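Local coordinates for protein Epf (Streptococcus pyogenes, PDB 4ES8) that serves as a cell-surface adhesin whose N-terminal domain, containing a carbohydrate-binding module and a fibronectin-like domain, attaches the bacterium to cells, at residues S107-K115 / D239-G247; S151-E162 / K174-K182. All coordinates share one frame; numbering follows the deposited sequence.

Contact 1 (S107-K115 / D239-G247); sequences SLIKDHDYK and DDGRTNFEG
The junction between the two domains of this adhesin fragment, probably the carbohydrate-binding module and the fibronectin-like domain, is made here by two loops: a type II beta turn from Ile109 to His112, leading into strand 113-123, and the loop before strand 248-253. Asp111 is the main polar link. Its OD2 accepts two backbone N-H groups in succession, from Thr243 N at 2.6 Å, met nearly along the carboxylate C-O axis, and from Asn244 N at 2.9 Å on the anti lone pair. The carboxylate reaches them because CG stands anti to the backbone N (chi1 -161°), while OD1 accepts a hydrogen bond from a water that also donates to Gly241 O. Asn244 answers in the other direction: ND2 gives one hydrogen to Lys110 O at 2.9 Å and the other to Glu246 OE1, nearly in the amide plane. OD1 of the same side chain closes an Asx turn with Glu246 N and also accepts from Asp268 N, so both ends of the amide are held and its rotation is fixed. Ile109 packs its CG2 branch 3.4 Å from Glu246 OE1, and this methyl also lies over one face of the His112 imidazole, toward the rim. Toward the far end, Asp113 OD2 and Asp240 OD2 lie 4.0 Å apart with their carboxylates almost perpendicular; one water donates to both, and Arg179 and Asn216 supply further partners, which probably eases the like-charge approach. The imidazole is held at both nitrogens: ND1 is hydrogen-bonded to Asp213, and His112 NE2 donates to Glu246 O at 2.8 Å, the oxygen only 6° out of the ring plane.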
# COMPACT_ATOMS: atom_id res chain seq x y z
N SER A 107 6.03 0.04 -6.18
CA SER A 107 4.91 0.69 -6.85
C SER A 107 3.59 0.03 -6.47
O SER A 107 3.41 -1.19 -6.65
CB SER A 107 5.09 0.65 -8.36
OG SER A 107 4.13 1.48 -8.99
N LEU A 108 2.66 0.85 -5.93
CA LEU A 108 1.36 0.34 -5.52
C LEU A 108 0.33 0.59 -6.62
O LEU A 108 0.56 1.43 -7.51
CB LEU A 108 0.90 0.99 -4.19
CG LEU A 108 1.92 0.93 -3.02
CD1 LEU A 108 1.34 1.57 -1.77
CD2 LEU A 108 2.35 -0.51 -2.74
N ILE A 109 -0.78 -0.14 -6.59
CA ILE A 109 -1.87 0.02 -7.55
C ILE A 109 -2.87 1.01 -6.98
O ILE A 109 -3.19 0.96 -5.79
CB ILE A 109 -2.53 -1.35 -7.86
CG1 ILE A 109 -1.52 -2.25 -8.60
CG2 ILE A 109 -3.82 -1.18 -8.72
CD1 ILE A 109 -1.94 -3.74 -8.65
N LYS A 110 -3.38 1.90 -7.85
CA LYS A 110 -4.39 2.88 -7.43
C LYS A 110 -5.65 2.16 -6.96
O LYS A 110 -6.11 1.22 -7.62
CB LYS A 110 -4.74 3.79 -8.62
CG LYS A 110 -5.73 4.91 -8.27
CD LYS A 110 -6.02 5.86 -9.45
CE LYS A 110 -6.91 5.23 -10.51
NZ LYS A 110 -7.30 6.22 -11.56
N ASP A 111 -6.21 2.61 -5.82
CA ASP A 111 -7.48 2.14 -5.30
C ASP A 111 -7.43 0.67 -4.82
O ASP A 111 -8.46 0.01 -4.76
CB ASP A 111 -8.60 2.34 -6.34
CG ASP A 111 -10.02 2.32 -5.80
OD1 ASP A 111 -10.25 2.89 -4.72
OD2 ASP A 111 -10.90 1.80 -6.51
N HIS A 112 -6.24 0.18 -4.43
CA HIS A 112 -6.09 -1.12 -3.80
C HIS A 112 -5.94 -0.87 -2.29
O HIS A 112 -5.61 0.25 -1.88
CB HIS A 112 -4.87 -1.85 -4.38
CG HIS A 112 -5.18 -2.76 -5.54
ND1 HIS A 112 -4.50 -3.96 -5.70
CD2 HIS A 112 -6.05 -2.61 -6.57
CE1 HIS A 112 -4.95 -4.50 -6.82
NE2 HIS A 112 -5.88 -3.71 -7.40
N ASP A 113 -6.19 -1.91 -1.49
CA ASP A 113 -6.08 -1.87 -0.03
C ASP A 113 -4.80 -2.54 0.40
O ASP A 113 -4.45 -3.61 -0.15
CB ASP A 113 -7.29 -2.57 0.59
CG ASP A 113 -8.59 -1.83 0.34
OD1 ASP A 113 -8.60 -0.61 0.46
OD2 ASP A 113 -9.57 -2.47 -0.05
N TYR A 114 -4.09 -1.93 1.38
CA TYR A 114 -2.81 -2.46 1.84
C TYR A 114 -2.79 -2.58 3.35
O TYR A 114 -3.52 -1.87 4.05
CB TYR A 114 -1.65 -1.58 1.35
CG TYR A 114 -1.52 -1.62 -0.16
CD1 TYR A 114 -0.79 -2.63 -0.78
CD2 TYR A 114 -2.19 -0.71 -0.97
CE1 TYR A 114 -0.70 -2.71 -2.18
CE2 TYR A 114 -2.12 -0.78 -2.36
CZ TYR A 114 -1.38 -1.79 -2.96
OH TYR A 114 -1.32 -1.85 -4.34
N LYS A 115 -1.95 -3.50 3.83
CA LYS A 115 -1.75 -3.75 5.25
C LYS A 115 -0.27 -3.67 5.57
O LYS A 115 0.50 -4.50 5.08
CB LYS A 115 -2.31 -5.13 5.65
CG LYS A 115 -2.03 -5.52 7.11
CD LYS A 115 -2.32 -7.01 7.38
CE LYS A 115 -2.22 -7.34 8.85
NZ LYS A 115 -2.51 -8.77 9.14
N ASP A 239 -18.39 -4.57 -3.13
CA ASP A 239 -19.10 -4.24 -1.89
C ASP A 239 -18.35 -3.20 -1.07
O ASP A 239 -18.96 -2.40 -0.36
CB ASP A 239 -19.30 -5.50 -1.05
CG ASP A 239 -20.40 -6.42 -1.56
OD1 ASP A 239 -21.11 -6.03 -2.50
OD2 ASP A 239 -20.54 -7.53 -1.01
N ASP A 240 -16.98 -3.19 -1.14
CA ASP A 240 -16.24 -2.24 -0.29
C ASP A 240 -15.81 -0.93 -1.03
O ASP A 240 -14.94 -0.19 -0.55
CB ASP A 240 -15.06 -2.91 0.41
CG ASP A 240 -13.97 -3.42 -0.51
OD1 ASP A 240 -13.92 -2.97 -1.67
OD2 ASP A 240 -13.16 -4.24 -0.05
N GLY A 241 -16.47 -0.62 -2.13
CA GLY A 241 -16.27 0.66 -2.79
C GLY A 241 -15.13 0.79 -3.78
O GLY A 241 -14.91 1.90 -4.28
N ARG A 242 -14.42 -0.31 -4.08
CA ARG A 242 -13.37 -0.31 -5.11
C ARG A 242 -13.96 0.10 -6.44
O ARG A 242 -15.04 -0.41 -6.79
CB ARG A 242 -12.79 -1.73 -5.33
CG ARG A 242 -11.76 -2.28 -4.39
CD ARG A 242 -11.33 -3.64 -4.98
NE ARG A 242 -10.45 -3.53 -6.15
CZ ARG A 242 -10.04 -4.57 -6.88
NH1 ARG A 242 -10.42 -5.80 -6.57
NH2 ARG A 242 -9.23 -4.39 -7.92
N THR A 243 -13.27 0.91 -7.23
CA THR A 243 -13.72 1.27 -8.57
C THR A 243 -12.63 0.90 -9.59
O THR A 243 -12.94 0.78 -10.78
CB THR A 243 -14.14 2.73 -8.68
OG1 THR A 243 -13.02 3.58 -8.43
CG2 THR A 243 -15.33 3.08 -7.75
N ASN A 244 -11.37 0.70 -9.14
CA ASN A 244 -10.33 0.25 -10.06
C ASN A 244 -10.20 -1.25 -9.91
O ASN A 244 -9.63 -1.71 -8.92
CB ASN A 244 -8.96 0.93 -9.82
CG ASN A 244 -7.88 0.42 -10.76
OD1 ASN A 244 -8.18 -0.14 -11.82
ND2 ASN A 244 -6.60 0.62 -10.43
N PHE A 245 -10.73 -2.02 -10.88
CA PHE A 245 -10.70 -3.47 -10.76
C PHE A 245 -9.42 -4.10 -11.28
O PHE A 245 -9.31 -5.32 -11.34
CB PHE A 245 -11.94 -4.09 -11.41
CG PHE A 245 -13.20 -3.60 -10.74
CD1 PHE A 245 -13.37 -3.72 -9.36
CD2 PHE A 245 -14.22 -3.01 -11.48
CE1 PHE A 245 -14.54 -3.26 -8.74
CE2 PHE A 245 -15.40 -2.56 -10.85
CZ PHE A 245 -15.54 -2.69 -9.49
N GLU A 246 -8.41 -3.24 -11.58
CA GLU A 246 -7.08 -3.68 -12.03
C GLU A 246 -6.54 -4.83 -11.20
O GLU A 246 -6.56 -4.77 -9.95
CB GLU A 246 -6.14 -2.48 -11.91
CG GLU A 246 -4.73 -2.73 -12.40
CD GLU A 246 -3.84 -1.50 -12.36
OE1 GLU A 246 -4.30 -0.41 -11.96
OE2 GLU A 246 -2.65 -1.66 -12.70
N GLY A 247 -6.03 -5.85 -11.88
CA GLY A 247 -5.40 -6.98 -11.20
C GLY A 247 -6.32 -8.15 -10.92
O GLY A 247 -5.83 -9.21 -10.53
O HOH W 1 -2.91 1.61 -10.77
O HOH W 2 -12.73 3.64 -4.68
O HOH W 3 -10.76 -4.51 -0.85

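Contact 2 (S151-E162 / K174-K182); sequences SKYASNVKIEGE and KTISFRTLK. With NA (sodium ion), chain F.
Ser155 and Arg179 form a hydrogen-bonded antiparallel pair in the edge of a seven-stranded sheet, where outermost strand 154-159 runs beside strand 172-180. Backbone bonds define the register: Ser155 N to Arg179 O and Arg179 N to Ser155 O are both 2.9 Å, and Lys158 pairs reciprocally with Ser177. Between these pairs the register slips by one residue, a beta bulge at Asn156 and Val157. The short segments 157-159 and 174-180 are antiparallel, with 169° between their N-to-C directions and axes 4.7 Å apart at closest approach.

Apolar contacts follow the strand pair through the bulge. Val157 splits its branches, CG1 meeting Ile176 CG2 at 4.0 Å and CG2 meeting Phe178 CB, and beyond it Ile159 CG1 lies alongside Ile176 CG1. Ala154 CB approaches Phe178 CD2 at 3.7 Å; Tyr131 of strand 127-135 packs on both isoleucines.

Charged contacts gather at the turn from Ile159 to Glu162. Lys174, its chain bent at chi2 (-59°), makes a salt bridge from NZ to Glu162 OE2, on the syn side and 22° out of the carboxylate plane; its 2.5 Å is short and the exact length doubtful. Arg169 takes OE1, and Glu170 O also receives from NZ.

One water bridges the strands, joining Lys158 O, Glu160 OE2 and, in the conformer given, Ser177 OG. Val157 O, on the side away from strand 172-180, has a long 2.9 Å contact to a sodium ion where a further strand might otherwise pair, while the inner side is closed by backbone bonds and apolar packing.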
# COMPACT_ATOMS: atom_id res chain seq x y z
N SER A 151 -3.64 12.93 3.09
CA SER A 151 -4.91 12.74 2.42
C SER A 151 -4.82 12.86 0.89
O SER A 151 -5.82 12.61 0.21
CB SER A 151 -5.97 13.68 2.97
OG SER A 151 -5.59 15.02 2.73
N LYS A 152 -3.66 13.24 0.34
CA LYS A 152 -3.44 13.24 -1.11
C LYS A 152 -3.06 11.84 -1.60
O LYS A 152 -3.22 11.55 -2.79
CB LYS A 152 -2.27 14.18 -1.49
CG LYS A 152 -2.49 15.66 -1.21
CD LYS A 152 -1.19 16.41 -1.51
CE LYS A 152 -1.24 17.87 -1.13
NZ LYS A 152 0.05 18.54 -1.41
N TYR A 153 -2.55 10.97 -0.69
CA TYR A 153 -2.02 9.65 -1.09
C TYR A 153 -2.82 8.47 -0.58
O TYR A 153 -2.81 7.42 -1.23
CB TYR A 153 -0.56 9.51 -0.61
CG TYR A 153 0.28 10.73 -0.91
CD1 TYR A 153 0.64 11.05 -2.22
CD2 TYR A 153 0.67 11.60 0.10
CE1 TYR A 153 1.39 12.19 -2.50
CE2 TYR A 153 1.41 12.75 -0.17
CZ TYR A 153 1.77 13.04 -1.48
OH TYR A 153 2.52 14.16 -1.75
N ALA A 154 -3.49 8.61 0.56
CA ALA A 154 -4.21 7.50 1.14
C ALA A 154 -5.51 7.94 1.74
O ALA A 154 -5.63 9.06 2.26
CB ALA A 154 -3.34 6.89 2.24
N SER A 155 -6.48 7.03 1.66
CA SER A 155 -7.75 7.18 2.35
C SER A 155 -7.92 6.03 3.35
O SER A 155 -7.21 4.99 3.29
CB SER A 155 -8.92 7.21 1.38
OG SER A 155 -9.08 5.93 0.79
N ASN A 156 -8.87 6.21 4.29
CA ASN A 156 -9.26 5.16 5.23
C ASN A 156 -8.07 4.64 6.05
O ASN A 156 -8.00 3.43 6.34
CB ASN A 156 -9.92 3.99 4.46
CG ASN A 156 -11.04 4.45 3.55
OD1 ASN A 156 -12.09 4.91 4.00
ND2 ASN A 156 -10.85 4.35 2.24
N VAL A 157 -7.14 5.53 6.44
CA VAL A 157 -5.98 5.08 7.24
C VAL A 157 -6.45 4.66 8.61
O VAL A 157 -7.23 5.39 9.25
CB VAL A 157 -4.89 6.16 7.33
CG1 VAL A 157 -3.70 5.66 8.17
CG2 VAL A 157 -4.44 6.61 5.94
N LYS A 158 -5.99 3.49 9.07
CA LYS A 158 -6.41 2.99 10.38
C LYS A 158 -5.29 2.22 11.04
O LYS A 158 -4.77 1.27 10.45
CB LYS A 158 -7.67 2.09 10.25
CG LYS A 158 -8.13 1.42 11.55
CD LYS A 158 -9.37 0.53 11.33
CE LYS A 158 -9.83 -0.20 12.59
NZ LYS A 158 -11.05 -1.02 12.31
N ILE A 159 -4.96 2.61 12.27
CA ILE A 159 -4.01 1.85 13.09
C ILE A 159 -4.85 0.96 13.99
O ILE A 159 -5.71 1.50 14.72
CB ILE A 159 -3.03 2.70 13.95
CG1 ILE A 159 -2.35 3.87 13.18
CG2 ILE A 159 -2.00 1.77 14.62
CD1 ILE A 159 -1.82 4.94 14.14
N GLU A 160 -4.62 -0.37 13.98
CA GLU A 160 -5.41 -1.21 14.88
C GLU A 160 -5.15 -0.79 16.32
O GLU A 160 -3.99 -0.71 16.75
CB GLU A 160 -5.10 -2.71 14.71
CG GLU A 160 -5.51 -3.24 13.34
CD GLU A 160 -7.00 -3.17 13.07
OE1 GLU A 160 -7.78 -3.70 13.89
OE2 GLU A 160 -7.38 -2.54 12.05
N GLY A 161 -6.25 -0.52 17.05
CA GLY A 161 -6.18 -0.22 18.48
C GLY A 161 -5.62 1.12 18.91
O GLY A 161 -5.49 1.36 20.12
N GLU A 162 -5.23 1.98 17.96
CA GLU A 162 -4.61 3.28 18.28
C GLU A 162 -5.06 4.39 17.37
O GLU A 162 -5.67 4.15 16.32
CB GLU A 162 -3.06 3.24 18.13
CG GLU A 162 -2.42 1.92 18.38
CD GLU A 162 -0.97 1.97 18.78
OE1 GLU A 162 -0.19 2.79 18.24
OE2 GLU A 162 -0.60 1.09 19.58
N LYS A 174 2.57 -3.51 15.41
CA LYS A 174 1.59 -2.55 14.92
C LYS A 174 1.04 -2.99 13.57
O LYS A 174 1.75 -3.63 12.77
CB LYS A 174 2.26 -1.17 14.75
CG LYS A 174 2.87 -0.60 16.04
CD LYS A 174 1.86 -0.42 17.19
CE LYS A 174 2.59 0.05 18.41
NZ LYS A 174 1.70 0.02 19.62
N THR A 175 -0.21 -2.61 13.30
CA THR A 175 -0.86 -2.88 12.02
C THR A 175 -1.52 -1.61 11.55
O THR A 175 -2.26 -0.98 12.33
CB THR A 175 -1.90 -4.01 12.14
OG1 THR A 175 -1.29 -5.21 12.65
CG2 THR A 175 -2.61 -4.31 10.80
N ILE A 176 -1.26 -1.22 10.28
CA ILE A 176 -1.86 -0.03 9.68
C ILE A 176 -2.44 -0.42 8.35
O ILE A 176 -1.73 -1.02 7.55
CB ILE A 176 -0.86 1.13 9.52
CG1 ILE A 176 -0.24 1.53 10.88
CG2 ILE A 176 -1.52 2.35 8.82
CD1 ILE A 176 0.90 2.57 10.82
N SER A 177 -3.73 -0.10 8.12
CA SER A 177 -4.32 -0.42 6.82
C SER A 177 -4.74 0.88 6.15
O SER A 177 -5.00 1.87 6.84
CB SER A 177 -5.51 -1.37 6.98
OG SER A 177 -6.53 -0.83 7.81
N PHE A 178 -4.75 0.89 4.81
CA PHE A 178 -5.14 2.09 4.07
C PHE A 178 -5.47 1.70 2.66
O PHE A 178 -5.10 0.62 2.19
CB PHE A 178 -4.04 3.17 4.08
CG PHE A 178 -2.79 2.79 3.32
CD1 PHE A 178 -1.84 1.94 3.89
CD2 PHE A 178 -2.57 3.27 2.04
CE1 PHE A 178 -0.70 1.57 3.17
CE2 PHE A 178 -1.42 2.91 1.33
CZ PHE A 178 -0.49 2.07 1.90
N ARG A 179 -6.13 2.62 1.96
CA ARG A 179 -6.43 2.47 0.54
C ARG A 179 -5.67 3.54 -0.24
O ARG A 179 -5.66 4.71 0.17
CB ARG A 179 -7.95 2.64 0.30
CG ARG A 179 -8.36 2.57 -1.17
CD ARG A 179 -9.88 2.45 -1.31
NE ARG A 179 -10.29 1.08 -1.00
CZ ARG A 179 -11.55 0.63 -1.03
NH1 ARG A 179 -12.55 1.45 -1.34
NH2 ARG A 179 -11.81 -0.64 -0.76
N THR A 180 -5.03 3.16 -1.37
CA THR A 180 -4.32 4.18 -2.15
C THR A 180 -5.25 5.07 -3.00
O THR A 180 -6.27 4.60 -3.54
CB THR A 180 -3.35 3.51 -3.09
OG1 THR A 180 -4.08 2.55 -3.88
CG2 THR A 180 -2.19 2.86 -2.35
N LEU A 181 -4.84 6.33 -3.17
CA LEU A 181 -5.54 7.29 -4.04
C LEU A 181 -4.80 7.45 -5.37
O LEU A 181 -5.34 8.05 -6.32
CB LEU A 181 -5.68 8.67 -3.33
CG LEU A 181 -6.56 8.64 -2.08
CD1 LEU A 181 -6.56 9.97 -1.37
CD2 LEU A 181 -8.01 8.16 -2.38
N LYS A 182 -3.54 6.99 -5.43
CA LYS A 182 -2.69 7.08 -6.61
C LYS A 182 -2.00 5.76 -6.90
O LYS A 182 -1.94 4.91 -6.02
CB LYS A 182 -1.57 8.13 -6.38
CG LYS A 182 -2.02 9.55 -6.05
CD LYS A 182 -0.83 10.48 -5.87
CE LYS A 182 -1.25 11.93 -5.73
NZ LYS A 182 -0.11 12.85 -5.95
NA NA F . -8.36 5.96 11.86
O HOH W 4 -1.54 6.51 -3.49
O HOH W 5 -8.41 0.89 6.64
O HOH W 6 -5.66 -1.50 10.33
O HOH W 7 -6.39 4.68 13.63
O HOH W 8 -1.59 -1.76 15.77
O HOH W 9 -6.78 7.56 11.84

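From the N terminus, the chain first reaches the turn at 107-115 and enters strand 113-123. It then forms both halves of contact 2, where only 11 residues separate 151-162 from 174-182, before meeting 239-247, which closes contact 1 across 123 intervening residues. Contact 2 is therefore a short closure lying wholly within the long one. Strand 172-180 is the direct neighbour of strand 113-123, so both contacts, with centres about 13 Å apart, reach the same sheet. They touch through the Asp113 OD1 to Arg179 NE salt bridge, at 2.8 Å. Contact 2 completes the sheet's edge, whereas contact 1 joins its end to what is probably the following domain.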